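Local structure of shikimate dehydrogenase (NADP(+)) (Thermus thermophilus, 2D5C) at residues 104-110 against 230-234; 196-202 against 214-218; 208-212 against 225-229. The protein catalyses the reversible NADPH-linked reduction of 3-dehydroshikimate to shikimate, a step in the biosynthesis of chorismate and the aromatic amino acids. All blocks are in the same frame, centred on the assembly; numbering follows the deposited sequence.

How the contacts relate
From the N terminus, the first segment met is on helix 100-110, whose last two turns pack on the start of helix 229-244 in contact 1; this closes the longest loop, 119 residues, and both other contacts lie within it. Contact 2 closes an 11-residue loop, setting the Phe196 loop and strand 201-204 against helix 213-220. Contact 3 closes one of 12 residues, joining the loop before that helix to 225-229, from strand 224-226 to the start of helix 229-244. Contacts 2 and 3 cross, since 208-212 falls between the segments of contact 2. Strand 224-226 links all three: Gln226 NE2 bonds to Ala107 O of contact 1, and Gln226 N to Ala202 O of contact 2.

Contact 1 (104-110 against 230-234); sequences FLEALKA and PMLAW
Met231 reaches Phe104 because its CG stands anti to the backbone N (chi1 -179°) and the chain beyond runs extended, while Phe104 CG is likewise anti to its own N. Met231 SD thus arrives at the ring edge, 3.6 Å from Phe104 CD1 and 81° off the ring normal, a Met-aromatic contact made near the ring plane. The second meeting is of a different kind. The backbone brings Glu106 CB over one face of the Trp234 indole, 3.3 Å from Trp234 CD2, a CH-pi contact; CG follows beside Trp234 CE3, and the bend at chi2 brings the carboxylate alongside the ring, nearly parallel to it. Between these two pairs helix 100-110 packs on the start of helix 229-244, in the C-terminal family region of shikimate dehydrogenase. The segment axes approach to 8.0 Å at 129°, and Ala107 CB sits 3.5 Å from Met231 N and 3.8 Å from Pro230 CB. An alanine in place of Trp234 would probably leave the Glu106 methylenes without the ring face they rest on and open a gap beside Ala107. What joins these two segments directly is van der Waals, CH-pi and Met-aromatic contact. Met231 also touches Leu205 of the NADP(+) site and lies close to shikimate-binding Asp100, so the apolar Phe104-Met231 end of the contact lies near both binding sites.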
ATOM      1  N   PHE A 104       1.536 -12.198  16.512  1.00 24.63           N
ATOM      2  CA  PHE A 104       1.877 -13.017  17.672  1.00 25.36           C
ATOM      3  C   PHE A 104       1.313 -12.424  18.979  1.00 23.45           C
ATOM      4  O   PHE A 104       0.713 -13.130  19.787  1.00 22.59           O
ATOM      5  CB  PHE A 104       3.397 -13.161  17.757  1.00 22.09           C
ATOM      6  CG  PHE A 104       3.853 -13.977  18.921  1.00 20.27           C
ATOM      7  CD1 PHE A 104       3.782 -15.362  18.879  1.00 23.83           C
ATOM      8  CD2 PHE A 104       4.335 -13.358  20.063  1.00 23.63           C
ATOM      9  CE1 PHE A 104       4.189 -16.121  19.972  1.00 24.34           C
ATOM     10  CE2 PHE A 104       4.740 -14.107  21.156  1.00 31.14           C
ATOM     11  CZ  PHE A 104       4.666 -15.493  21.105  1.00 27.14           C
ATOM     12  N   LEU A 105       1.497 -11.123  19.191  1.00 22.26           N
ATOM     13  CA  LEU A 105       0.988 -10.481  20.394  1.00 23.64           C
ATOM     14  C   LEU A 105      -0.546 -10.543  20.454  1.00 19.23           C
ATOM     15  O   LEU A 105      -1.114 -10.766  21.522  1.00 24.31           O
ATOM     16  CB  LEU A 105       1.462  -9.017  20.468  1.00 22.02           C
ATOM     17  CG  LEU A 105       2.965  -8.794  20.672  1.00 29.61           C
ATOM     18  CD1 LEU A 105       3.281  -7.295  20.784  1.00 28.28           C
ATOM     19  CD2 LEU A 105       3.401  -9.513  21.938  1.00 25.98           C
ATOM     20  N   GLU A 106      -1.205 -10.369  19.312  1.00 22.57           N
ATOM     21  CA  GLU A 106      -2.670 -10.422  19.280  1.00 25.68           C
ATOM     22  C   GLU A 106      -3.127 -11.837  19.633  1.00 23.49           C
ATOM     23  O   GLU A 106      -4.087 -12.015  20.390  1.00 26.25           O
ATOM     24  CB  GLU A 106      -3.197 -10.059  17.889  1.00 27.64           C
ATOM     25  CG  GLU A 106      -2.812  -8.670  17.379  1.00 34.95           C
ATOM     26  CD  GLU A 106      -3.620  -7.549  18.014  1.00 46.05           C
ATOM     27  OE1 GLU A 106      -3.706  -6.470  17.391  1.00 46.63           O
ATOM     28  OE2 GLU A 106      -4.160  -7.736  19.128  1.00 44.31           O
ATOM     29  N   ALA A 107      -2.433 -12.835  19.089  1.00 25.47           N
ATOM     30  CA  ALA A 107      -2.765 -14.240  19.358  1.00 24.52           C
ATOM     31  C   ALA A 107      -2.586 -14.564  20.839  1.00 25.16           C
ATOM     32  O   ALA A 107      -3.413 -15.267  21.433  1.00 29.19           O
ATOM     33  CB  ALA A 107      -1.893 -15.162  18.505  1.00 26.94           C
ATOM     34  N   LEU A 108      -1.519 -14.053  21.452  1.00 25.41           N
ATOM     35  CA  LEU A 108      -1.286 -14.296  22.874  1.00 23.58           C
ATOM     36  C   LEU A 108      -2.462 -13.796  23.701  1.00 30.38           C
ATOM     37  O   LEU A 108      -2.943 -14.495  24.587  1.00 28.29           O
ATOM     38  CB  LEU A 108      -0.016 -13.593  23.366  1.00 30.07           C
ATOM     39  CG  LEU A 108       1.374 -14.167  23.094  1.00 27.07           C
ATOM     40  CD1 LEU A 108       2.360 -13.463  24.031  1.00 29.81           C
ATOM     41  CD2 LEU A 108       1.406 -15.675  23.374  1.00 26.79           C
ATOM     42  N   LYS A 109      -2.922 -12.578  23.425  1.00 29.97           N
ATOM     43  CA  LYS A 109      -4.054 -12.036  24.175  1.00 31.56           C
ATOM     44  C   LYS A 109      -5.302 -12.886  23.954  1.00 32.23           C
ATOM     45  O   LYS A 109      -6.055 -13.151  24.891  1.00 33.90           O
ATOM     46  CB  LYS A 109      -4.330 -10.593  23.757  1.00 30.83           C
ATOM     47  CG  LYS A 109      -3.199  -9.639  24.069  1.00 38.67           C
ATOM     48  CD  LYS A 109      -3.600  -8.204  23.760  1.00 36.78           C
ATOM     49  CE  LYS A 109      -2.469  -7.242  24.081  1.00 39.22           C
ATOM     50  NZ  LYS A 109      -2.879  -5.830  23.845  1.00 41.23           N
ATOM     51  N   ALA A 110      -5.510 -13.321  22.716  1.00 34.67           N
ATOM     52  CA  ALA A 110      -6.663 -14.143  22.373  1.00 35.10           C
ATOM     53  C   ALA A 110      -6.625 -15.492  23.089  1.00 39.06           C
ATOM     54  O   ALA A 110      -7.660 -16.138  23.260  1.00 42.76           O
ATOM     55  CB  ALA A 110      -6.717 -14.362  20.869  1.00 34.95           C
ATOM     56  N   PRO A 230      -3.790 -19.611  16.172  1.00 24.34           N
ATOM     57  CA  PRO A 230      -4.162 -18.228  16.470  1.00 25.19           C
ATOM     58  C   PRO A 230      -3.201 -17.218  15.832  1.00 24.67           C
ATOM     59  O   PRO A 230      -3.644 -16.200  15.295  1.00 25.01           O
ATOM     60  CB  PRO A 230      -4.147 -18.189  17.994  1.00 26.75           C
ATOM     61  CG  PRO A 230      -4.608 -19.591  18.345  1.00 25.69           C
ATOM     62  CD  PRO A 230      -3.785 -20.428  17.400  1.00 22.89           C
ATOM     63  N   MET A 231      -1.895 -17.486  15.886  1.00 23.88           N
ATOM     64  CA  MET A 231      -0.923 -16.566  15.282  1.00 20.57           C
ATOM     65  C   MET A 231      -1.091 -16.566  13.763  1.00 23.96           C
ATOM     66  O   MET A 231      -1.004 -15.520  13.117  1.00 23.59           O
ATOM     67  CB  MET A 231       0.513 -16.981  15.619  1.00 24.77           C
ATOM     68  CG  MET A 231       1.575 -16.041  15.047  1.00 33.34           C
ATOM     69  SD  MET A 231       3.249 -16.538  15.533  1.00 39.88           S
ATOM     70  CE  MET A 231       4.264 -15.525  14.427  1.00 26.54           C
ATOM     71  N   LEU A 232      -1.329 -17.742  13.188  1.00 23.39           N
ATOM     72  CA  LEU A 232      -1.497 -17.838  11.742  1.00 26.44           C
ATOM     73  C   LEU A 232      -2.665 -16.957  11.296  1.00 26.63           C
ATOM     74  O   LEU A 232      -2.569 -16.219  10.307  1.00 26.59           O
ATOM     75  CB  LEU A 232      -1.756 -19.294  11.333  1.00 25.91           C
ATOM     76  CG  LEU A 232      -1.927 -19.560   9.833  1.00 30.23           C
ATOM     77  CD1 LEU A 232      -0.663 -19.176   9.095  1.00 26.22           C
ATOM     78  CD2 LEU A 232      -2.240 -21.039   9.605  1.00 25.56           C
ATOM     79  N   ALA A 233      -3.760 -17.029  12.042  1.00 23.05           N
ATOM     80  CA  ALA A 233      -4.968 -16.258  11.735  1.00 26.56           C
ATOM     81  C   ALA A 233      -4.783 -14.757  11.902  1.00 27.37           C
ATOM     82  O   ALA A 233      -5.260 -13.968  11.078  1.00 27.03           O
ATOM     83  CB  ALA A 233      -6.119 -16.722  12.610  1.00 25.26           C
ATOM     84  N   TRP A 234      -4.107 -14.352  12.971  1.00 24.49           N
ATOM     85  CA  TRP A 234      -3.886 -12.933  13.200  1.00 24.79           C
ATOM     86  C   TRP A 234      -2.893 -12.312  12.222  1.00 26.32           C
ATOM     87  O   TRP A 234      -3.135 -11.209  11.716  1.00 24.89           O
ATOM     88  CB  TRP A 234      -3.441 -12.696  14.643  1.00 22.03           C
ATOM     89  CG  TRP A 234      -4.594 -12.425  15.536  1.00 25.08           C
ATOM     90  CD1 TRP A 234      -5.183 -13.295  16.408  1.00 25.35           C
ATOM     91  CD2 TRP A 234      -5.334 -11.207  15.617  1.00 25.67           C
ATOM     92  NE1 TRP A 234      -6.248 -12.689  17.031  1.00 29.46           N
ATOM     93  CE2 TRP A 234      -6.364 -11.406  16.565  1.00 26.79           C
ATOM     94  CE3 TRP A 234      -5.229  -9.962  14.978  1.00 22.84           C
ATOM     95  CZ2 TRP A 234      -7.282 -10.410  16.893  1.00 28.47           C
ATOM     96  CZ3 TRP A 234      -6.141  -8.971  15.301  1.00 24.21           C
ATOM     97  CH2 TRP A 234      -7.156  -9.199  16.255  1.00 26.31           C
TER

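Contact 2 (196-202 against 214-218); sequences FPEEGAA and FLREA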
ATOM      1  N   PHE A 196      11.832 -28.604  30.216  1.00 25.07           N
ATOM      2  CA  PHE A 196      10.645 -27.751  30.284  1.00 27.87           C
ATOM      3  C   PHE A 196      10.492 -27.183  31.696  1.00 31.69           C
ATOM      4  O   PHE A 196      10.891 -27.826  32.674  1.00 34.52           O
ATOM      5  CB  PHE A 196       9.359 -28.539  29.979  1.00 23.21           C
ATOM      6  CG  PHE A 196       9.105 -28.783  28.508  1.00 24.84           C
ATOM      7  CD1 PHE A 196       9.830 -29.743  27.808  1.00 25.87           C
ATOM      8  CD2 PHE A 196       8.130 -28.058  27.827  1.00 24.77           C
ATOM      9  CE1 PHE A 196       9.585 -29.981  26.452  1.00 23.41           C
ATOM     10  CE2 PHE A 196       7.873 -28.287  26.464  1.00 25.23           C
ATOM     11  CZ  PHE A 196       8.601 -29.248  25.780  1.00 27.22           C
ATOM     12  N   PRO A 197       9.925 -25.969  31.824  1.00 34.83           N
ATOM     13  CA  PRO A 197       9.730 -25.378  33.153  1.00 32.20           C
ATOM     14  C   PRO A 197       8.525 -26.096  33.790  1.00 35.99           C
ATOM     15  O   PRO A 197       7.694 -26.637  33.064  1.00 37.45           O
ATOM     16  CB  PRO A 197       9.436 -23.922  32.830  1.00 30.19           C
ATOM     17  CG  PRO A 197       8.610 -24.035  31.561  1.00 26.73           C
ATOM     18  CD  PRO A 197       9.490 -25.033  30.772  1.00 30.10           C
ATOM     19  N   GLU A 198       8.442 -26.134  35.125  1.00 41.88           N
ATOM     20  CA  GLU A 198       7.319 -26.819  35.792  1.00 45.27           C
ATOM     21  C   GLU A 198       6.077 -25.913  35.867  1.00 43.97           C
ATOM     22  O   GLU A 198       5.005 -26.338  36.309  1.00 43.50           O
ATOM     23  CB  GLU A 198       7.707 -27.301  37.205  1.00 53.15           C
ATOM     24  CG  GLU A 198       8.881 -28.293  37.328  1.00 60.52           C
ATOM     25  CD  GLU A 198       8.571 -29.711  36.865  1.00 69.58           C
ATOM     26  OE1 GLU A 198       7.427 -30.207  37.050  1.00 75.79           O
ATOM     27  OE2 GLU A 198       9.518 -30.329  36.334  1.00 74.56           O
ATOM     28  N   GLU A 199       6.227 -24.660  35.437  1.00 39.79           N
ATOM     29  CA  GLU A 199       5.106 -23.719  35.426  1.00 38.72           C
ATOM     30  C   GLU A 199       5.280 -22.634  34.367  1.00 33.52           C
ATOM     31  O   GLU A 199       6.398 -22.240  34.040  1.00 38.17           O
ATOM     32  CB  GLU A 199       4.933 -23.056  36.795  1.00 44.79           C
ATOM     33  CG  GLU A 199       5.938 -21.948  37.080  1.00 53.86           C
ATOM     34  CD  GLU A 199       5.519 -21.064  38.248  1.00 65.52           C
ATOM     35  OE1 GLU A 199       5.825 -21.417  39.403  1.00 69.35           O
ATOM     36  OE2 GLU A 199       4.882 -20.015  38.008  1.00 71.01           O
ATOM     37  N   GLY A 200       4.162 -22.154  33.835  1.00 28.69           N
ATOM     38  CA  GLY A 200       4.206 -21.123  32.818  1.00 24.59           C
ATOM     39  C   GLY A 200       3.355 -21.452  31.604  1.00 26.99           C
ATOM     40  O   GLY A 200       2.323 -22.116  31.727  1.00 28.38           O
ATOM     41  N   ALA A 201       3.785 -20.986  30.429  1.00 22.38           N
ATOM     42  CA  ALA A 201       3.051 -21.216  29.190  1.00 18.58           C
ATOM     43  C   ALA A 201       3.984 -21.564  28.015  1.00 24.59           C
ATOM     44  O   ALA A 201       5.186 -21.267  28.046  1.00 23.35           O
ATOM     45  CB  ALA A 201       2.212 -19.978  28.838  1.00 25.58           C
ATOM     46  N   ALA A 202       3.424 -22.205  26.994  1.00 23.34           N
ATOM     47  CA  ALA A 202       4.188 -22.584  25.807  1.00 26.22           C
ATOM     48  C   ALA A 202       3.359 -22.351  24.551  1.00 23.80           C
ATOM     49  O   ALA A 202       2.145 -22.574  24.536  1.00 20.65           O
ATOM     50  CB  ALA A 202       4.610 -24.052  25.888  1.00 22.19           C
ATOM     51  N   PHE A 214       6.110 -31.161  21.083  1.00 19.76           N
ATOM     52  CA  PHE A 214       6.440 -30.042  21.980  1.00 20.49           C
ATOM     53  C   PHE A 214       5.215 -29.573  22.794  1.00 20.64           C
ATOM     54  O   PHE A 214       5.290 -29.388  24.016  1.00 19.44           O
ATOM     55  CB  PHE A 214       6.981 -28.876  21.132  1.00 22.51           C
ATOM     56  CG  PHE A 214       7.215 -27.591  21.895  1.00 22.39           C
ATOM     57  CD1 PHE A 214       8.410 -27.371  22.571  1.00 20.43           C
ATOM     58  CD2 PHE A 214       6.269 -26.578  21.871  1.00 21.61           C
ATOM     59  CE1 PHE A 214       8.662 -26.149  23.207  1.00 24.15           C
ATOM     60  CE2 PHE A 214       6.509 -25.345  22.508  1.00 21.19           C
ATOM     61  CZ  PHE A 214       7.710 -25.134  23.173  1.00 22.09           C
ATOM     62  N   LEU A 215       4.095 -29.360  22.118  1.00 18.89           N
ATOM     63  CA  LEU A 215       2.901 -28.887  22.815  1.00 20.97           C
ATOM     64  C   LEU A 215       2.321 -29.943  23.741  1.00 20.77           C
ATOM     65  O   LEU A 215       1.843 -29.622  24.823  1.00 22.29           O
ATOM     66  CB  LEU A 215       1.822 -28.434  21.828  1.00 20.83           C
ATOM     67  CG  LEU A 215       2.048 -27.065  21.167  1.00 22.25           C
ATOM     68  CD1 LEU A 215       0.937 -26.813  20.162  1.00 24.87           C
ATOM     69  CD2 LEU A 215       2.074 -25.961  22.226  1.00 20.26           C
ATOM     70  N   ARG A 216       2.349 -31.197  23.307  1.00 21.95           N
ATOM     71  CA  ARG A 216       1.834 -32.272  24.146  1.00 23.63           C
ATOM     72  C   ARG A 216       2.708 -32.402  25.389  1.00 20.67           C
ATOM     73  O   ARG A 216       2.211 -32.657  26.480  1.00 19.10           O
ATOM     74  CB  ARG A 216       1.793 -33.588  23.359  1.00 20.32           C
ATOM     75  CG  ARG A 216       0.704 -33.632  22.290  1.00 19.02           C
ATOM     76  CD  ARG A 216       0.919 -34.801  21.324  1.00 23.39           C
ATOM     77  NE  ARG A 216      -0.122 -34.917  20.306  1.00 23.65           N
ATOM     78  CZ  ARG A 216      -1.296 -35.527  20.494  1.00 27.56           C
ATOM     79  NH1 ARG A 216      -1.585 -36.073  21.667  1.00 25.23           N
ATOM     80  NH2 ARG A 216      -2.173 -35.616  19.503  1.00 25.77           N
ATOM     81  N   GLU A 217       4.015 -32.217  25.233  1.00 18.05           N
ATOM     82  CA  GLU A 217       4.917 -32.295  26.375  1.00 20.41           C
ATOM     83  C   GLU A 217       4.634 -31.140  27.327  1.00 20.98           C
ATOM     84  O   GLU A 217       4.594 -31.316  28.548  1.00 20.69           O
ATOM     85  CB  GLU A 217       6.373 -32.203  25.918  1.00 18.47           C
ATOM     86  CG  GLU A 217       6.878 -33.459  25.256  1.00 19.23           C
ATOM     87  CD  GLU A 217       8.262 -33.264  24.658  1.00 25.00           C
ATOM     88  OE1 GLU A 217       8.472 -32.217  24.021  1.00 22.64           O
ATOM     89  OE2 GLU A 217       9.128 -34.149  24.822  1.00 24.64           O
ATOM     90  N   ALA A 218       4.457 -29.953  26.758  1.00 21.02           N
ATOM     91  CA  ALA A 218       4.199 -28.767  27.566  1.00 20.40           C
ATOM     92  C   ALA A 218       2.884 -28.909  28.333  1.00 19.79           C
ATOM     93  O   ALA A 218       2.815 -28.600  29.527  1.00 23.07           O
ATOM     94  CB  ALA A 218       4.158 -27.525  26.678  1.00 22.57           C
TER
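Segment 196-202 is a loop that runs into strand residues 201-202, and it faces one turn of helix 213-220; Ala202 lies nearest Ala218, with 6.4 Å between their CA atoms. The two methyls touch, Ala202 CB to Ala218 CB at 3.6 Å, letting helix and strand come close. Beside them the Phe196 ring enters from the loop. Its CE2 rests on the Ala218 methyl, 3.8 Å from Ala218 CB, while its CZ meets Phe214 CD1 at 3.7 Å in an oblique pair, planes inclined by 43°. Phe214 CG lies anti to the backbone N (chi1 173°), which carries the ring to Phe196, while CE2 on its other side reaches Ala202 CB. Glu217 OE1 lies 3.5 Å from Phe196 CZ, the carboxylate standing steeply to the ring; its hydrogen-bond partner is Ser189 OG. In the fold, this is the strand-to-helix packing of a beta-alpha-beta crossover in the parallel sheet of the NADP(+)-binding, Rossmann-type domain. Strand 174-177 supports it through Leu175, which touches both phenylalanines, and strand 224-226 through Val225, against Leu215 and Ala218.

Contact 3 (208-212 against 225-229); sequences RPLWT and VQTGL. With SO4 (sulfate ion), chain D.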
ATOM      1  N   ARG A 208       1.591 -28.262  12.017  1.00 31.02           N
ATOM      2  CA  ARG A 208       1.473 -29.510  11.257  1.00 28.44           C
ATOM      3  C   ARG A 208       2.482 -30.492  11.830  1.00 30.88           C
ATOM      4  O   ARG A 208       3.671 -30.428  11.515  1.00 29.70           O
ATOM      5  CB  ARG A 208       1.776 -29.297   9.768  1.00 37.07           C
ATOM      6  CG  ARG A 208       0.616 -28.751   8.951  1.00 41.00           C
ATOM      7  CD  ARG A 208       0.931 -28.829   7.457  1.00 52.61           C
ATOM      8  NE  ARG A 208      -0.202 -28.434   6.622  1.00 59.38           N
ATOM      9  CZ  ARG A 208      -1.336 -29.124   6.515  1.00 63.54           C
ATOM     10  NH1 ARG A 208      -1.493 -30.256   7.188  1.00 64.53           N
ATOM     11  NH2 ARG A 208      -2.315 -28.677   5.736  1.00 61.20           N
ATOM     12  N   PRO A 209       2.030 -31.417  12.692  1.00 24.41           N
ATOM     13  CA  PRO A 209       0.670 -31.638  13.194  1.00 28.72           C
ATOM     14  C   PRO A 209       0.208 -30.492  14.098  1.00 32.66           C
ATOM     15  O   PRO A 209       1.036 -29.723  14.589  1.00 30.86           O
ATOM     16  CB  PRO A 209       0.815 -32.942  13.961  1.00 28.19           C
ATOM     17  CG  PRO A 209       2.195 -32.821  14.535  1.00 30.23           C
ATOM     18  CD  PRO A 209       2.987 -32.321  13.354  1.00 29.34           C
ATOM     19  N   LEU A 210      -1.100 -30.378  14.327  1.00 25.70           N
ATOM     20  CA  LEU A 210      -1.615 -29.309  15.188  1.00 26.91           C
ATOM     21  C   LEU A 210      -1.079 -29.474  16.611  1.00 25.26           C
ATOM     22  O   LEU A 210      -0.539 -28.533  17.199  1.00 24.93           O
ATOM     23  CB  LEU A 210      -3.148 -29.310  15.207  1.00 25.18           C
ATOM     24  CG  LEU A 210      -3.821 -28.225  16.055  1.00 29.91           C
ATOM     25  CD1 LEU A 210      -3.451 -26.835  15.512  1.00 28.16           C
ATOM     26  CD2 LEU A 210      -5.342 -28.412  16.036  1.00 27.79           C
ATOM     27  N   TRP A 211      -1.245 -30.669  17.171  1.00 26.03           N
ATOM     28  CA  TRP A 211      -0.745 -30.943  18.508  1.00 22.63           C
ATOM     29  C   TRP A 211       0.583 -31.658  18.408  1.00 28.20           C
ATOM     30  O   TRP A 211       0.659 -32.882  18.411  1.00 25.18           O
ATOM     31  CB  TRP A 211      -1.765 -31.756  19.304  1.00 28.01           C
ATOM     32  CG  TRP A 211      -2.926 -30.900  19.664  1.00 26.01           C
ATOM     33  CD1 TRP A 211      -4.131 -30.833  19.025  1.00 30.72           C
ATOM     34  CD2 TRP A 211      -2.946 -29.870  20.666  1.00 27.72           C
ATOM     35  NE1 TRP A 211      -4.895 -29.822  19.562  1.00 30.76           N
ATOM     36  CE2 TRP A 211      -4.191 -29.217  20.570  1.00 27.97           C
ATOM     37  CE3 TRP A 211      -2.027 -29.437  21.630  1.00 31.13           C
ATOM     38  CZ2 TRP A 211      -4.547 -28.150  21.408  1.00 31.81           C
ATOM     39  CZ3 TRP A 211      -2.379 -28.373  22.464  1.00 32.68           C
ATOM     40  CH2 TRP A 211      -3.630 -27.744  22.344  1.00 32.08           C
ATOM     41  N   THR A 212       1.626 -30.850  18.278  1.00 22.70           N
ATOM     42  CA  THR A 212       2.999 -31.298  18.146  1.00 25.18           C
ATOM     43  C   THR A 212       3.496 -31.985  19.404  1.00 25.07           C
ATOM     44  O   THR A 212       2.875 -31.889  20.463  1.00 24.81           O
ATOM     45  CB  THR A 212       3.907 -30.090  17.867  1.00 22.25           C
ATOM     46  OG1 THR A 212       3.777 -29.155  18.940  1.00 20.42           O
ATOM     47  CG2 THR A 212       3.485 -29.395  16.569  1.00 26.78           C
ATOM     48  N   VAL A 225      -1.009 -23.819  27.236  1.00 20.42           N
ATOM     49  CA  VAL A 225      -0.514 -23.876  25.859  1.00 23.04           C
ATOM     50  C   VAL A 225      -1.392 -23.242  24.795  1.00 26.05           C
ATOM     51  O   VAL A 225      -2.592 -23.052  24.981  1.00 25.95           O
ATOM     52  CB  VAL A 225      -0.260 -25.351  25.396  1.00 19.58           C
ATOM     53  CG1 VAL A 225       0.769 -26.023  26.288  1.00 23.22           C
ATOM     54  CG2 VAL A 225      -1.572 -26.133  25.382  1.00 29.04           C
ATOM     55  N   GLN A 226      -0.768 -22.912  23.668  1.00 23.96           N
ATOM     56  CA  GLN A 226      -1.480 -22.353  22.528  1.00 21.95           C
ATOM     57  C   GLN A 226      -0.867 -22.916  21.255  1.00 21.44           C
ATOM     58  O   GLN A 226       0.352 -22.965  21.119  1.00 22.79           O
ATOM     59  CB  GLN A 226      -1.390 -20.826  22.497  1.00 26.38           C
ATOM     60  CG  GLN A 226      -2.203 -20.229  21.353  1.00 26.91           C
ATOM     61  CD  GLN A 226      -2.181 -18.717  21.340  1.00 35.12           C
ATOM     62  OE1 GLN A 226      -1.131 -18.100  21.148  1.00 30.64           O
ATOM     63  NE2 GLN A 226      -3.344 -18.108  21.551  1.00 26.96           N
ATOM     64  N   THR A 227      -1.714 -23.353  20.327  1.00 20.49           N
ATOM     65  CA  THR A 227      -1.238 -23.906  19.064  1.00 21.47           C
ATOM     66  C   THR A 227      -0.814 -22.755  18.162  1.00 22.18           C
ATOM     67  O   THR A 227      -0.919 -21.593  18.546  1.00 25.46           O
ATOM     68  CB  THR A 227      -2.332 -24.696  18.326  1.00 27.17           C
ATOM     69  OG1 THR A 227      -3.357 -23.791  17.908  1.00 21.95           O
ATOM     70  CG2 THR A 227      -2.933 -25.779  19.239  1.00 24.52           C
ATOM     71  N   GLY A 228      -0.345 -23.089  16.966  1.00 23.36           N
ATOM     72  CA  GLY A 228       0.106 -22.068  16.038  1.00 26.63           C
ATOM     73  C   GLY A 228      -1.002 -21.454  15.208  1.00 24.87           C
ATOM     74  O   GLY A 228      -0.756 -20.514  14.455  1.00 27.78           O
ATOM     75  N   LEU A 229      -2.228 -21.955  15.341  1.00 23.56           N
ATOM     76  CA  LEU A 229      -3.321 -21.411  14.543  1.00 25.25           C
ATOM     77  C   LEU A 229      -3.714 -19.968  14.875  1.00 26.17           C
ATOM     78  O   LEU A 229      -3.969 -19.171  13.966  1.00 29.27           O
ATOM     79  CB  LEU A 229      -4.559 -22.313  14.626  1.00 31.20           C
ATOM     80  CG  LEU A 229      -4.478 -23.712  14.002  1.00 34.98           C
ATOM     81  CD1 LEU A 229      -5.889 -24.308  13.954  1.00 32.50           C
ATOM     82  CD2 LEU A 229      -3.887 -23.643  12.600  1.00 30.86           C
TER
HETATM   83  S   SO4 D1403      -5.756 -23.256  20.697  1.00 56.46           S
HETATM   84  O1  SO4 D1403      -5.866 -23.375  19.080  1.00 49.75           O
HETATM   85  O2  SO4 D1403      -6.661 -22.185  21.057  1.00 54.68           O
HETATM   86  O3  SO4 D1403      -6.072 -24.400  21.254  1.00 58.64           O
HETATM   87  O4  SO4 D1403      -4.398 -22.817  20.901  1.00 51.20           O
HETATM   88  O   HOH W   1       0.138 -25.873  16.793  1.00 24.05           O
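Thr227 is the residue on which the side chains of Leu210 and Trp211 converge. Its methyl lies over one face of the Trp211 indole, with Thr227 CG2 3.8 Å from the centroid of the six-membered ring and 19° off the normal, a CH-pi contact. The same indole receives Val225 at its edge and in its plane, Val225 CG2 to Trp211 CZ3 at 3.8 Å, so strand residue Val225 and Thr227 just past the strand meet the ring at its edge and over a face. Leu210 supplies the other half: with CG anti to the backbone N, its CD1 enters the angle between Thr227 and Leu229, 3.6 Å from Leu229 CG.

One shell out, polar groups flank this surface. Thr227 OG1 sits between the backbone N and the carbonyl carbon (chi1 67°), which places the methyl toward Trp211 and lets the oxygen accept a weak capping bond from Leu229 N at the start of helix 229-244. The same hydroxyl donates to sulfate O1 at 2.8 Å, while Thr227 N binds sulfate O4 at 2.8 Å in a nearly straight bond (167°). Arg258 NH2 is a further partner of the anion. A water bridges the backbones, donating to Leu210 O and accepting from Gly228 N, each at 2.8 Å. Farther out, Lys219 makes a cation-pi contact with Trp211, and Thr212 caps helix 213-220 through Leu215 N.

No direct hydrogen bond joins the two segments; carbon contacts and one water connect them. The sulfate probably came from the crystallisation liquor, and its charge is likely to be offset in part by Arg258 and the backbone N-H. The N-H of Gly228 is bonded to the bridging water, which ties this NADP(+)-binding residue to Leu210 O.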